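Local structure of molybdenum cofactor biosynthesis protein (Pyrococcus furiosus, 1XI8) at residues Leu339-Pro344 with Lys361-Lys366; Gly348-Val353 with Tyr382-Glu387; Thr286-Gly291 with Phe311-Leu316; Tyr306-Phe311 with Ile373-Gln378; Glu18-Ile23 with Leu281-Thr286. The protein belongs to the MoeA family and probably acts as a molybdopterin molybdotransferase, inserting molybdenum in a late step of molybdenum cofactor biosynthesis. One frame throughout, in Å; residues are numbered along the deposited sequence.

Contact 1: Leu339-Pro344 with Lys361-Lys366; sequences LEDDVP and KAKVIK
Asp341 and Lys363 form the charged pair of this contact. The lysine CG is anti to the backbone N, and the chain then bends about the CB-CG bond (chi2 70°). The bend brings NZ round to face both carboxylate oxygens of Asp341. Lys363 NZ lies 3.3 Å from Asp341 OD1, a salt bridge that uses the syn lone pair of that oxygen, and it makes a weaker bond to OD2. Asp341 OD2 also receives a weak bond from the backbone N of Val364, at 3.2 Å. The carboxylate thus spans a backbone N-H and a lysine ammonium, which probably favours its ionised form. Glu340 crosses Lys363 at about a right angle, and Glu340 N donates to Ala362 O (2.9 Å, angle 160°). This bond belongs to the parallel pairing of strands 334-339 and 361-364 in the mixed sheet of the MoeA C-terminal region (domain IV). Leu339 and Ala362 are the paired residues, with their side chains on the same face. Past Asp341 the chain turns off to strand 343-344, which pairs with strand 391-392. Val343 CG2 meets Val364 CG2 at 3.7 Å, the two side chains lying at a slant. Leu339 CD2 touches Val364 CG2 at 4.3 Å. Val353 packs against both Val343 and Val364.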
# COMPACT_ATOMS: atom_id res chain seq x y z
N LEU A 339 -21.75 8.74 1.47
CA LEU A 339 -22.35 7.41 1.51
C LEU A 339 -23.33 7.19 0.36
O LEU A 339 -24.17 8.04 0.07
CB LEU A 339 -23.06 7.21 2.83
CG LEU A 339 -22.15 7.09 4.05
CD1 LEU A 339 -23.00 6.99 5.30
CD2 LEU A 339 -21.27 5.87 3.90
N GLU A 340 -23.21 6.04 -0.30
CA GLU A 340 -24.16 5.67 -1.35
C GLU A 340 -25.37 4.99 -0.72
O GLU A 340 -26.44 4.93 -1.32
CB GLU A 340 -23.53 4.77 -2.41
CG GLU A 340 -22.69 5.50 -3.48
CD GLU A 340 -21.91 4.55 -4.41
OE1 GLU A 340 -21.32 5.02 -5.41
OE2 GLU A 340 -21.87 3.33 -4.14
N ASP A 341 -25.20 4.49 0.51
CA ASP A 341 -26.29 3.80 1.22
C ASP A 341 -26.44 4.25 2.69
O ASP A 341 -25.60 5.03 3.21
CB ASP A 341 -26.07 2.28 1.15
CG ASP A 341 -25.74 1.79 -0.26
OD1 ASP A 341 -26.58 1.96 -1.18
OD2 ASP A 341 -24.63 1.22 -0.45
N ASP A 342 -27.50 3.79 3.35
CA ASP A 342 -27.69 4.02 4.79
C ASP A 342 -26.78 3.09 5.59
O ASP A 342 -26.51 1.96 5.18
CB ASP A 342 -29.15 3.77 5.21
CG ASP A 342 -30.10 4.89 4.80
OD1 ASP A 342 -31.31 4.60 4.66
OD2 ASP A 342 -29.67 6.05 4.63
N VAL A 343 -26.30 3.56 6.74
CA VAL A 343 -25.48 2.71 7.60
C VAL A 343 -26.20 2.51 8.91
O VAL A 343 -26.13 3.36 9.80
CB VAL A 343 -24.08 3.29 7.87
CG1 VAL A 343 -23.31 2.41 8.85
CG2 VAL A 343 -23.32 3.43 6.57
N PRO A 344 -26.91 1.38 9.01
CA PRO A 344 -27.69 1.08 10.20
C PRO A 344 -26.75 0.59 11.27
O PRO A 344 -25.83 -0.18 10.99
CB PRO A 344 -28.57 -0.08 9.74
CG PRO A 344 -27.71 -0.80 8.73
CD PRO A 344 -27.00 0.31 8.00
N LYS A 361 -16.66 8.63 -3.15
CA LYS A 361 -17.88 7.90 -2.78
C LYS A 361 -17.59 6.61 -2.02
O LYS A 361 -16.60 5.93 -2.28
CB LYS A 361 -18.69 7.57 -4.03
CG LYS A 361 -19.15 8.78 -4.86
CD LYS A 361 -19.64 8.31 -6.24
CE LYS A 361 -20.54 9.34 -6.94
NZ LYS A 361 -20.76 8.95 -8.38
N ALA A 362 -18.48 6.27 -1.09
CA ALA A 362 -18.38 5.00 -0.36
C ALA A 362 -19.65 4.17 -0.49
O ALA A 362 -20.75 4.61 -0.13
CB ALA A 362 -18.05 5.24 1.12
N LYS A 363 -19.48 2.96 -1.00
CA LYS A 363 -20.58 2.03 -1.16
C LYS A 363 -20.56 1.00 -0.02
O LYS A 363 -19.59 0.27 0.16
CB LYS A 363 -20.49 1.35 -2.53
CG LYS A 363 -21.53 0.28 -2.80
CD LYS A 363 -22.95 0.84 -2.96
CE LYS A 363 -23.87 -0.21 -3.62
NZ LYS A 363 -25.32 0.16 -3.58
N VAL A 364 -21.64 0.97 0.75
CA VAL A 364 -21.77 0.05 1.87
C VAL A 364 -22.01 -1.39 1.41
O VAL A 364 -22.94 -1.67 0.66
CB VAL A 364 -22.93 0.48 2.76
CG1 VAL A 364 -23.09 -0.49 3.93
CG2 VAL A 364 -22.72 1.91 3.25
N ILE A 365 -21.16 -2.31 1.88
CA ILE A 365 -21.27 -3.72 1.54
C ILE A 365 -22.30 -4.45 2.41
O ILE A 365 -22.13 -4.56 3.62
CB ILE A 365 -19.93 -4.43 1.71
CG1 ILE A 365 -18.81 -3.59 1.09
CG2 ILE A 365 -19.99 -5.83 1.11
CD1 ILE A 365 -19.03 -3.23 -0.39
N LYS A 366 -23.36 -4.96 1.78
CA LYS A 366 -24.41 -5.68 2.51
C LYS A 366 -23.98 -7.12 2.72
O LYS A 366 -23.83 -7.87 1.77
CB LYS A 366 -25.72 -5.63 1.71

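Contact 2: Gly348-Val353 with Tyr382-Glu387; sequences GRYEFV and YLVVPE
Phe352 and Tyr382 meet in an offset stack, with ring centroids 4.5 Å apart and planes at 23°. Phe352 CE2 lies over one face of the tyrosine ring, near its rim. In return, Tyr382 CB covers one face of the phenylalanine as a CH-pi contact. The tyrosine CG sits between backbone N and carbonyl carbon (chi1 67°), which turns the ring toward the neighbouring strand. Tyr350 reaches along the same face of the sheet. Tyr350 CE1 meets Val384 CG1 at 3.5 Å, and Tyr350 CE2 lies 4.0 Å from Pro386 CB. An alanine in place of Tyr350 would probably leave Val384 and Pro386 without their aromatic cover and open a gap beside Tyr17, whose ring the Tyr350 ring also meets. These strands, 350-358 and 381-386, run antiparallel in the mixed sheet of the MoeA C-terminal region (domain IV). Glu351 pairs with Val385 and Val353 with Leu383 as hydrogen-bonded pairs. Glu351 N to Val385 O, Val385 N to Glu351 O, Val353 N to Leu383 O and Leu383 N to Val353 O are all 2.9 Å. On their face Val353 CG2 packs on Val385 CG2. Beyond the strand pairing, Gly348 N donates to Glu387 O. Further out, helix 307-326 covers Phe352 through Phe311, Thr312, His315 and Leu316. Lys319 bonds Tyr382 OH, and Thr287 bonds the Glu387 carboxylate.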
# COMPACT_ATOMS: atom_id res chain seq x y z
N GLY A 348 -24.46 1.82 21.71
CA GLY A 348 -23.84 0.79 22.54
C GLY A 348 -22.82 -0.06 21.80
O GLY A 348 -22.09 -0.84 22.43
N ARG A 349 -22.75 0.08 20.48
CA ARG A 349 -21.84 -0.76 19.71
C ARG A 349 -20.91 0.05 18.83
O ARG A 349 -21.34 1.01 18.18
CB ARG A 349 -22.64 -1.78 18.89
CG ARG A 349 -23.55 -2.67 19.74
CD ARG A 349 -22.79 -3.41 20.86
NE ARG A 349 -21.93 -4.44 20.29
CZ ARG A 349 -22.40 -5.48 19.60
NH1 ARG A 349 -23.72 -5.60 19.39
NH2 ARG A 349 -21.57 -6.39 19.09
N TYR A 350 -19.63 -0.33 18.81
CA TYR A 350 -18.63 0.27 17.92
C TYR A 350 -18.55 -0.52 16.62
O TYR A 350 -17.87 -1.55 16.54
CB TYR A 350 -17.26 0.27 18.59
CG TYR A 350 -16.27 1.19 17.94
CD1 TYR A 350 -15.45 0.74 16.91
CD2 TYR A 350 -16.15 2.52 18.36
CE1 TYR A 350 -14.53 1.58 16.32
CE2 TYR A 350 -15.23 3.37 17.77
CZ TYR A 350 -14.42 2.90 16.74
OH TYR A 350 -13.51 3.73 16.14
N GLU A 351 -19.25 -0.06 15.58
CA GLU A 351 -19.35 -0.85 14.36
C GLU A 351 -18.26 -0.63 13.33
O GLU A 351 -17.90 0.50 13.01
CB GLU A 351 -20.71 -0.70 13.70
CG GLU A 351 -21.68 -1.79 14.10
CD GLU A 351 -22.67 -2.12 13.02
OE1 GLU A 351 -23.42 -1.22 12.60
OE2 GLU A 351 -22.71 -3.30 12.59
N PHE A 352 -17.78 -1.75 12.82
CA PHE A 352 -16.82 -1.80 11.76
C PHE A 352 -17.61 -2.11 10.49
O PHE A 352 -18.12 -3.22 10.33
CB PHE A 352 -15.83 -2.92 12.06
CG PHE A 352 -14.65 -2.99 11.13
CD1 PHE A 352 -14.69 -3.78 9.99
CD2 PHE A 352 -13.49 -2.28 11.41
CE1 PHE A 352 -13.60 -3.86 9.13
CE2 PHE A 352 -12.40 -2.36 10.57
CZ PHE A 352 -12.46 -3.15 9.42
N VAL A 353 -17.73 -1.13 9.60
CA VAL A 353 -18.53 -1.27 8.39
C VAL A 353 -17.65 -1.32 7.17
O VAL A 353 -16.89 -0.38 6.90
CB VAL A 353 -19.52 -0.11 8.24
CG1 VAL A 353 -20.31 -0.25 6.95
CG2 VAL A 353 -20.45 -0.02 9.44
N TYR A 382 -12.89 0.93 5.52
CA TYR A 382 -13.87 0.72 6.55
C TYR A 382 -14.28 2.01 7.21
O TYR A 382 -13.52 2.97 7.30
CB TYR A 382 -13.38 -0.29 7.59
CG TYR A 382 -12.21 0.15 8.43
CD1 TYR A 382 -10.91 -0.14 8.05
CD2 TYR A 382 -12.40 0.86 9.62
CE1 TYR A 382 -9.83 0.25 8.82
CE2 TYR A 382 -11.33 1.26 10.39
CZ TYR A 382 -10.05 0.95 9.99
OH TYR A 382 -8.96 1.34 10.74
N LEU A 383 -15.53 2.02 7.65
CA LEU A 383 -16.12 3.13 8.34
C LEU A 383 -16.38 2.68 9.78
O LEU A 383 -16.82 1.56 10.01
CB LEU A 383 -17.44 3.47 7.65
CG LEU A 383 -18.55 4.20 8.39
CD1 LEU A 383 -18.12 5.62 8.73
CD2 LEU A 383 -19.78 4.19 7.51
N VAL A 384 -16.09 3.55 10.74
CA VAL A 384 -16.44 3.24 12.12
C VAL A 384 -17.72 3.99 12.53
O VAL A 384 -17.87 5.18 12.24
CB VAL A 384 -15.26 3.49 13.12
CG1 VAL A 384 -14.17 2.45 12.94
CG2 VAL A 384 -14.69 4.91 13.01
N VAL A 385 -18.64 3.30 13.19
CA VAL A 385 -19.83 3.92 13.78
C VAL A 385 -19.71 3.79 15.30
O VAL A 385 -20.02 2.75 15.87
CB VAL A 385 -21.12 3.28 13.28
CG1 VAL A 385 -22.31 4.13 13.68
CG2 VAL A 385 -21.06 3.15 11.78
N PRO A 386 -19.22 4.86 15.95
CA PRO A 386 -18.65 4.94 17.30
C PRO A 386 -19.54 4.81 18.54
O PRO A 386 -19.17 5.33 19.59
CB PRO A 386 -17.95 6.32 17.32
CG PRO A 386 -18.03 6.84 15.91
CD PRO A 386 -19.21 6.17 15.27
N GLU A 387 -20.68 4.15 18.45
CA GLU A 387 -21.45 3.77 19.65
C GLU A 387 -22.26 4.85 20.37
O GLU A 387 -23.27 4.53 21.00
CB GLU A 387 -20.60 2.97 20.66
CG GLU A 387 -19.74 3.78 21.61
CD GLU A 387 -18.42 3.08 21.90
OE1 GLU A 387 -18.45 1.93 22.38
OE2 GLU A 387 -17.36 3.67 21.63

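Contact 3: Thr286-Gly291 with Phe311-Leu316; sequences TTIRPG and FTQFHL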
# COMPACT_ATOMS: atom_id res chain seq x y z
N THR A 286 -15.48 -6.46 24.21
CA THR A 286 -15.60 -5.02 24.05
C THR A 286 -16.86 -4.65 23.27
O THR A 286 -17.66 -5.52 22.89
CB THR A 286 -14.36 -4.40 23.35
OG1 THR A 286 -14.42 -4.66 21.94
CG2 THR A 286 -13.08 -4.98 23.91
N THR A 287 -17.03 -3.34 23.05
CA THR A 287 -18.22 -2.82 22.39
C THR A 287 -18.23 -2.97 20.86
O THR A 287 -19.22 -2.62 20.21
CB THR A 287 -18.45 -1.33 22.74
OG1 THR A 287 -17.28 -0.57 22.41
CG2 THR A 287 -18.77 -1.17 24.21
N ILE A 288 -17.14 -3.48 20.29
CA ILE A 288 -17.02 -3.56 18.83
C ILE A 288 -17.90 -4.65 18.24
O ILE A 288 -18.15 -5.67 18.87
CB ILE A 288 -15.53 -3.72 18.34
CG1 ILE A 288 -15.05 -5.18 18.48
CG2 ILE A 288 -14.59 -2.73 19.04
CD1 ILE A 288 -13.70 -5.46 17.85
N ARG A 289 -18.39 -4.40 17.03
CA ARG A 289 -19.15 -5.37 16.28
C ARG A 289 -18.74 -5.22 14.83
O ARG A 289 -18.72 -4.11 14.30
CB ARG A 289 -20.67 -5.16 16.42
N PRO A 290 -18.37 -6.34 14.18
CA PRO A 290 -18.17 -7.67 14.77
C PRO A 290 -16.89 -7.78 15.63
O PRO A 290 -16.13 -6.82 15.75
CB PRO A 290 -18.04 -8.57 13.55
CG PRO A 290 -17.56 -7.67 12.47
CD PRO A 290 -18.14 -6.33 12.72
N GLY A 291 -16.67 -8.95 16.22
CA GLY A 291 -15.40 -9.22 16.91
C GLY A 291 -15.43 -8.90 18.38
O GLY A 291 -14.40 -8.74 19.02
N PHE A 311 -10.65 -10.13 10.92
CA PHE A 311 -10.20 -8.99 10.14
C PHE A 311 -10.50 -7.69 10.89
O PHE A 311 -9.66 -6.80 10.98
CB PHE A 311 -10.93 -9.03 8.80
CG PHE A 311 -10.50 -7.98 7.82
CD1 PHE A 311 -9.45 -8.21 6.95
CD2 PHE A 311 -11.18 -6.77 7.74
CE1 PHE A 311 -9.07 -7.24 6.04
CE2 PHE A 311 -10.80 -5.81 6.83
CZ PHE A 311 -9.75 -6.04 5.97
N THR A 312 -11.72 -7.60 11.42
CA THR A 312 -12.17 -6.45 12.19
C THR A 312 -11.28 -6.20 13.39
O THR A 312 -10.83 -5.07 13.62
CB THR A 312 -13.60 -6.65 12.67
OG1 THR A 312 -14.47 -6.66 11.54
CG2 THR A 312 -14.01 -5.51 13.60
N GLN A 313 -11.03 -7.25 14.16
CA GLN A 313 -10.18 -7.19 15.32
C GLN A 313 -8.75 -6.81 14.95
O GLN A 313 -8.09 -6.08 15.69
CB GLN A 313 -10.22 -8.52 16.09
CG GLN A 313 -11.54 -8.79 16.78
CD GLN A 313 -11.67 -10.23 17.30
OE1 GLN A 313 -10.98 -11.14 16.83
NE2 GLN A 313 -12.55 -10.42 18.26
N PHE A 314 -8.27 -7.28 13.80
CA PHE A 314 -6.91 -6.94 13.39
C PHE A 314 -6.75 -5.44 13.16
O PHE A 314 -5.82 -4.83 13.68
CB PHE A 314 -6.43 -7.70 12.15
CG PHE A 314 -5.04 -7.34 11.74
CD1 PHE A 314 -4.81 -6.23 10.93
CD2 PHE A 314 -3.96 -8.07 12.18
CE1 PHE A 314 -3.52 -5.88 10.57
CE2 PHE A 314 -2.66 -7.72 11.82
CZ PHE A 314 -2.45 -6.63 11.01
N HIS A 315 -7.66 -4.87 12.38
CA HIS A 315 -7.62 -3.44 12.06
C HIS A 315 -7.93 -2.52 13.24
O HIS A 315 -7.36 -1.44 13.35
CB HIS A 315 -8.54 -3.11 10.88
CG HIS A 315 -7.95 -3.47 9.55
ND1 HIS A 315 -7.10 -2.64 8.86
CD2 HIS A 315 -8.08 -4.59 8.79
CE1 HIS A 315 -6.74 -3.21 7.73
NE2 HIS A 315 -7.32 -4.40 7.66
N LEU A 316 -8.83 -2.94 14.13
CA LEU A 316 -9.17 -2.10 15.26
C LEU A 316 -8.16 -2.22 16.41
O LEU A 316 -8.06 -1.33 17.24
CB LEU A 316 -10.60 -2.39 15.74
CG LEU A 316 -11.75 -2.10 14.77
CD1 LEU A 316 -13.07 -2.27 15.45
CD2 LEU A 316 -11.64 -0.71 14.20
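A buried strand-to-helix contact joins Ile288, Pro290 and Gly291 to Thr312, Gln313 and Leu316. It lies within the probable molybdopterin-binding domain of the MoeA fold. Helix 307-326 packs there against the short strand 288-289 and the loop that follows it. That strand runs parallel to strand 350-358, so it also links this domain to the sheet of the C-terminal region. The apolar part is formed by Ile288 and Leu316, which reach toward each other tip to tip. Leu316 CD1 comes within 3.9 Å of Ile288 CG2. Ile288 CG1 stands between backbone N and carbonyl carbon (chi1 79°), which brings Ile288 CD1 over Gln313 CG, 4.1 Å away. A cis peptide bond precedes Pro290, whose ring crosses Thr312 at about a right angle. Pro290 CG lies 3.4 Å from Thr312 OG1, a packing contact, while that hydroxyl is hydrogen-bonded to Val308 O one turn back. Gly291 faces the helix closely. A side chain at this position would run into Gln313 CG, and the backbone angles themselves also suit a glycine. The Gln313 amide is held at two ends, with OE1 taking a bond from Ser304 N. Gln313 NE2 donates to Gly291 O at 2.6 Å, with the acceptor near the amide plane and the donor 35° out of the carbonyl plane.

Contact 4: Tyr306-Phe311 with Ile373-Gln378; sequences YPVAVF and ISSLVQ
Leu376 sets both methyls against Phe311, and its CD2 also meets Val308. This is a small helix-to-helix contact, with no hydrogen bond across it. It joins the start of helix 307-326, in the probable molybdopterin-binding domain of the MoeA fold, to the short helix 374-377 of the C-terminal region (domain IV). The leucine CG stands anti to its carbonyl carbon (chi1 -60°), and the fork of the side chain opens toward the longer helix. Leu376 CD1 meets Phe311 CB at 3.5 Å. Leu376 CD2 reaches Phe311 CD2 at 3.6 Å, approaching the ring obliquely. The phenylalanine and leucine side chains slide past each other in opposite directions. Pro307 and Ile373 adjoin at the first turn of the long helix, though the spacing of this pair is doubtful in the model. Ser375 lies at the margin, where Ser375 OG is 4.2 Å from Val308 CG2 and is hydrogen-bonded to Ile372 O. The second subunit of the assembly closes over this region. Gln171 of that subunit bonds Leu376 O and packs on Phe311, while Arg169 of the same subunit bonds Val377 O. The contact therefore lies at the dimer interface as well as between two regions of one chain. Across the remaining pair, Val308 CG2 and Leu376 CD2 meet at a slant, 3.4 Å apart.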
# COMPACT_ATOMS: atom_id res chain seq x y z
N TYR A 306 -14.17 -16.31 13.37
CA TYR A 306 -14.86 -15.93 12.14
C TYR A 306 -14.04 -14.91 11.37
O TYR A 306 -13.69 -13.86 11.89
CB TYR A 306 -16.27 -15.39 12.43
CG TYR A 306 -17.08 -16.24 13.39
CD1 TYR A 306 -17.45 -15.75 14.65
CD2 TYR A 306 -17.49 -17.53 13.04
CE1 TYR A 306 -18.19 -16.53 15.53
CE2 TYR A 306 -18.23 -18.31 13.91
CZ TYR A 306 -18.58 -17.82 15.15
OH TYR A 306 -19.31 -18.61 16.02
N PRO A 307 -13.72 -15.24 10.10
CA PRO A 307 -12.94 -14.42 9.18
C PRO A 307 -13.20 -12.91 9.28
O PRO A 307 -12.23 -12.15 9.36
CB PRO A 307 -13.37 -14.94 7.82
CG PRO A 307 -13.66 -16.35 8.05
CD PRO A 307 -14.11 -16.51 9.47
N VAL A 308 -14.46 -12.48 9.26
CA VAL A 308 -14.75 -11.04 9.26
C VAL A 308 -14.51 -10.42 10.65
O VAL A 308 -14.09 -9.28 10.75
CB VAL A 308 -16.17 -10.70 8.72
CG1 VAL A 308 -17.17 -10.96 9.74
CG2 VAL A 308 -16.27 -9.24 8.35
N ALA A 309 -14.77 -11.18 11.70
CA ALA A 309 -14.46 -10.74 13.06
C ALA A 309 -12.95 -10.64 13.27
O ALA A 309 -12.47 -9.73 13.92
CB ALA A 309 -15.08 -11.69 14.08
N VAL A 310 -12.21 -11.60 12.71
CA VAL A 310 -10.76 -11.62 12.82
C VAL A 310 -10.14 -10.42 12.11
O VAL A 310 -9.24 -9.77 12.64
CB VAL A 310 -10.18 -12.94 12.27
CG1 VAL A 310 -8.68 -12.86 12.18
CG2 VAL A 310 -10.59 -14.08 13.17
N PHE A 311 -10.65 -10.13 10.92
CA PHE A 311 -10.20 -8.99 10.14
C PHE A 311 -10.50 -7.69 10.89
O PHE A 311 -9.66 -6.80 10.98
CB PHE A 311 -10.93 -9.03 8.80
CG PHE A 311 -10.50 -7.98 7.82
CD1 PHE A 311 -9.45 -8.21 6.95
CD2 PHE A 311 -11.18 -6.77 7.74
CE1 PHE A 311 -9.07 -7.24 6.04
CE2 PHE A 311 -10.80 -5.81 6.83
CZ PHE A 311 -9.75 -6.04 5.97
N ILE A 373 -16.45 -14.05 4.23
CA ILE A 373 -15.30 -13.27 3.78
C ILE A 373 -15.49 -12.52 2.46
O ILE A 373 -14.59 -11.78 2.03
CB ILE A 373 -14.04 -14.16 3.66
CG1 ILE A 373 -14.14 -15.09 2.48
CG2 ILE A 373 -13.87 -15.04 4.87
CD1 ILE A 373 -13.11 -16.20 2.55
N SER A 374 -16.62 -12.70 1.78
CA SER A 374 -16.80 -11.97 0.51
C SER A 374 -17.02 -10.47 0.74
O SER A 374 -16.71 -9.65 -0.13
CB SER A 374 -17.92 -12.57 -0.36
OG SER A 374 -19.19 -12.11 0.07
N SER A 375 -17.54 -10.10 1.91
CA SER A 375 -17.68 -8.68 2.24
C SER A 375 -16.31 -8.04 2.46
O SER A 375 -16.14 -6.85 2.22
CB SER A 375 -18.59 -8.44 3.46
OG SER A 375 -18.12 -9.11 4.60
N LEU A 376 -15.35 -8.84 2.91
CA LEU A 376 -13.99 -8.35 3.06
C LEU A 376 -13.35 -8.06 1.70
O LEU A 376 -12.64 -7.05 1.54
CB LEU A 376 -13.14 -9.34 3.87
CG LEU A 376 -13.60 -9.65 5.30
CD1 LEU A 376 -12.57 -10.50 6.02
CD2 LEU A 376 -13.88 -8.38 6.09
N VAL A 377 -13.60 -8.93 0.73
CA VAL A 377 -12.95 -8.79 -0.57
C VAL A 377 -13.64 -7.77 -1.45
O VAL A 377 -13.02 -7.21 -2.36
CB VAL A 377 -12.86 -10.14 -1.35
CG1 VAL A 377 -12.38 -11.26 -0.45
CG2 VAL A 377 -14.19 -10.48 -1.96
N GLN A 378 -14.91 -7.52 -1.21
CA GLN A 378 -15.63 -6.53 -2.01
C GLN A 378 -15.50 -5.13 -1.42
O GLN A 378 -16.12 -4.19 -1.91
CB GLN A 378 -17.10 -6.91 -2.16
CG GLN A 378 -17.32 -8.11 -3.04
CD GLN A 378 -18.78 -8.51 -3.12
OE1 GLN A 378 -19.65 -7.85 -2.52
NE2 GLN A 378 -19.07 -9.59 -3.85

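Contact 5: Glu18-Ile23 with Leu281-Thr286; sequences EEALSI and LLFHGT
Ala20 sits over the centre of the Phe283 ring in a CH-pi contact. Ala20 CB is 4.0 Å from the Phe283 ring centroid and 11° off the normal. Phe283 CG lies between its backbone N and carbonyl carbon (chi1 65°), and the ring is thereby turned to the helix. The ring also meets the helix backbone, with Phe283 CE1 3.3 Å from Ala20 O. The other contacts are between apolar groups. Ile23 CG2 lies at the edge of the Phe283 ring, near its plane, 3.8 Å from Phe283 CD1. Ile23 CG2 also touches Leu282 CB at 3.8 Å. Thr286 CG2 meets Ala20 CB at 4.0 Å, so the alanine methyl is shared between ring and threonine. A serine in place of Phe283 would probably leave the Ala20 methyl without its ring cover and open a gap beside Ile23. No hydrogen bond crosses between the segments. Within the helix, Glu18 O accepts from both N and OG of Ser22. Phe317 of helix 307-326 also packs on Ala20. The whole is apolar helix-on-strand packing, in which helix 17-26 of the MoeA N-terminal region rests on edge strand 283-284 of the mixed sheet in the probable molybdopterin-binding domain.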
# COMPACT_ATOMS: atom_id res chain seq x y z
N GLU A 18 -12.26 2.60 22.78
CA GLU A 18 -11.10 3.49 22.97
C GLU A 18 -10.35 3.25 24.27
O GLU A 18 -9.13 3.29 24.30
CB GLU A 18 -11.50 4.96 22.83
CG GLU A 18 -11.61 5.41 21.38
CD GLU A 18 -12.64 6.50 21.20
OE1 GLU A 18 -12.72 7.41 22.08
OE2 GLU A 18 -13.39 6.44 20.18
N GLU A 19 -11.11 2.97 25.32
CA GLU A 19 -10.58 2.56 26.61
C GLU A 19 -9.80 1.26 26.43
O GLU A 19 -8.67 1.13 26.93
CB GLU A 19 -11.76 2.40 27.57
CG GLU A 19 -11.47 2.06 29.01
CD GLU A 19 -12.77 2.02 29.84
OE1 GLU A 19 -12.91 1.12 30.70
OE2 GLU A 19 -13.66 2.90 29.62
N ALA A 20 -10.41 0.30 25.72
CA ALA A 20 -9.75 -0.97 25.36
C ALA A 20 -8.45 -0.79 24.55
O ALA A 20 -7.42 -1.38 24.89
CB ALA A 20 -10.71 -1.87 24.61
N LEU A 21 -8.51 0.03 23.50
CA LEU A 21 -7.35 0.27 22.64
C LEU A 21 -6.16 0.89 23.37
O LEU A 21 -5.02 0.47 23.18
CB LEU A 21 -7.71 1.12 21.42
CG LEU A 21 -6.53 1.39 20.47
CD1 LEU A 21 -6.06 0.10 19.81
CD2 LEU A 21 -6.88 2.43 19.42
N SER A 22 -6.42 1.90 24.21
CA SER A 22 -5.33 2.55 24.94
C SER A 22 -4.74 1.62 26.00
O SER A 22 -3.59 1.78 26.40
CB SER A 22 -5.77 3.89 25.53
OG SER A 22 -7.07 3.79 26.09
N ILE A 23 -5.52 0.65 26.45
CA ILE A 23 -5.00 -0.35 27.37
C ILE A 23 -3.94 -1.20 26.69
O ILE A 23 -2.90 -1.49 27.28
CB ILE A 23 -6.13 -1.22 27.97
CG1 ILE A 23 -6.83 -0.46 29.10
CG2 ILE A 23 -5.57 -2.55 28.49
CD1 ILE A 23 -8.09 -1.14 29.60
N LEU A 281 -5.82 -11.58 31.19
CA LEU A 281 -6.35 -10.58 30.28
C LEU A 281 -6.65 -9.26 31.00
O LEU A 281 -7.20 -9.26 32.10
CB LEU A 281 -7.62 -11.12 29.61
CG LEU A 281 -7.50 -12.50 28.95
CD1 LEU A 281 -8.85 -13.23 28.92
CD2 LEU A 281 -6.91 -12.39 27.56
N LEU A 282 -6.28 -8.15 30.37
CA LEU A 282 -6.57 -6.83 30.91
C LEU A 282 -7.99 -6.40 30.55
O LEU A 282 -8.54 -5.47 31.13
CB LEU A 282 -5.55 -5.81 30.40
CG LEU A 282 -4.08 -6.13 30.68
CD1 LEU A 282 -3.19 -5.00 30.21
CD2 LEU A 282 -3.84 -6.42 32.16
N PHE A 283 -8.55 -7.09 29.55
CA PHE A 283 -9.96 -6.93 29.16
C PHE A 283 -10.36 -8.11 28.29
O PHE A 283 -9.52 -8.78 27.71
CB PHE A 283 -10.24 -5.60 28.46
CG PHE A 283 -9.56 -5.43 27.13
CD1 PHE A 283 -8.36 -4.73 27.02
CD2 PHE A 283 -10.12 -5.96 25.96
CE1 PHE A 283 -7.74 -4.57 25.79
CE2 PHE A 283 -9.50 -5.80 24.74
CZ PHE A 283 -8.31 -5.10 24.66
N HIS A 284 -11.66 -8.37 28.22
CA HIS A 284 -12.18 -9.51 27.50
C HIS A 284 -13.63 -9.24 27.17
O HIS A 284 -14.51 -9.32 28.03
CB HIS A 284 -12.03 -10.77 28.35
CG HIS A 284 -12.35 -12.04 27.62
ND1 HIS A 284 -12.21 -12.17 26.25
CD2 HIS A 284 -12.76 -13.25 28.07
CE1 HIS A 284 -12.55 -13.40 25.89
NE2 HIS A 284 -12.88 -14.07 26.98
N GLY A 285 -13.88 -8.91 25.90
CA GLY A 285 -15.20 -8.50 25.47
C GLY A 285 -15.22 -6.99 25.40
O GLY A 285 -14.99 -6.30 26.41
N THR A 286 -15.48 -6.46 24.21
CA THR A 286 -15.60 -5.02 24.05
C THR A 286 -16.86 -4.65 23.27
O THR A 286 -17.66 -5.52 22.89
CB THR A 286 -14.36 -4.40 23.35
OG1 THR A 286 -14.42 -4.66 21.94
CG2 THR A 286 -13.08 -4.98 23.91

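In the fold
Along the chain, contact 5 closes before contact 3 opens, and contact 3 before contacts 1 and 2, whose segments alternate. Contact 4 crosses contact 3 and encloses contact 1. Contacts 3 and 4 share Phe311 and helix 307-326, with centres about 11 Å apart. Contacts 3 and 5 share Thr286, their centres also about 11 Å apart. Strands 288-289, 350-358 and 361-364 place contacts 1, 2 and 3 on one mixed sheet, and contacts 2 and 3 lie about 9 Å apart between centres. Contacts 1 and 5 are farthest apart, about 28 Å between centres. Together the five connect the N-terminal, molybdopterin-binding and C-terminal regions of one MoeA chain.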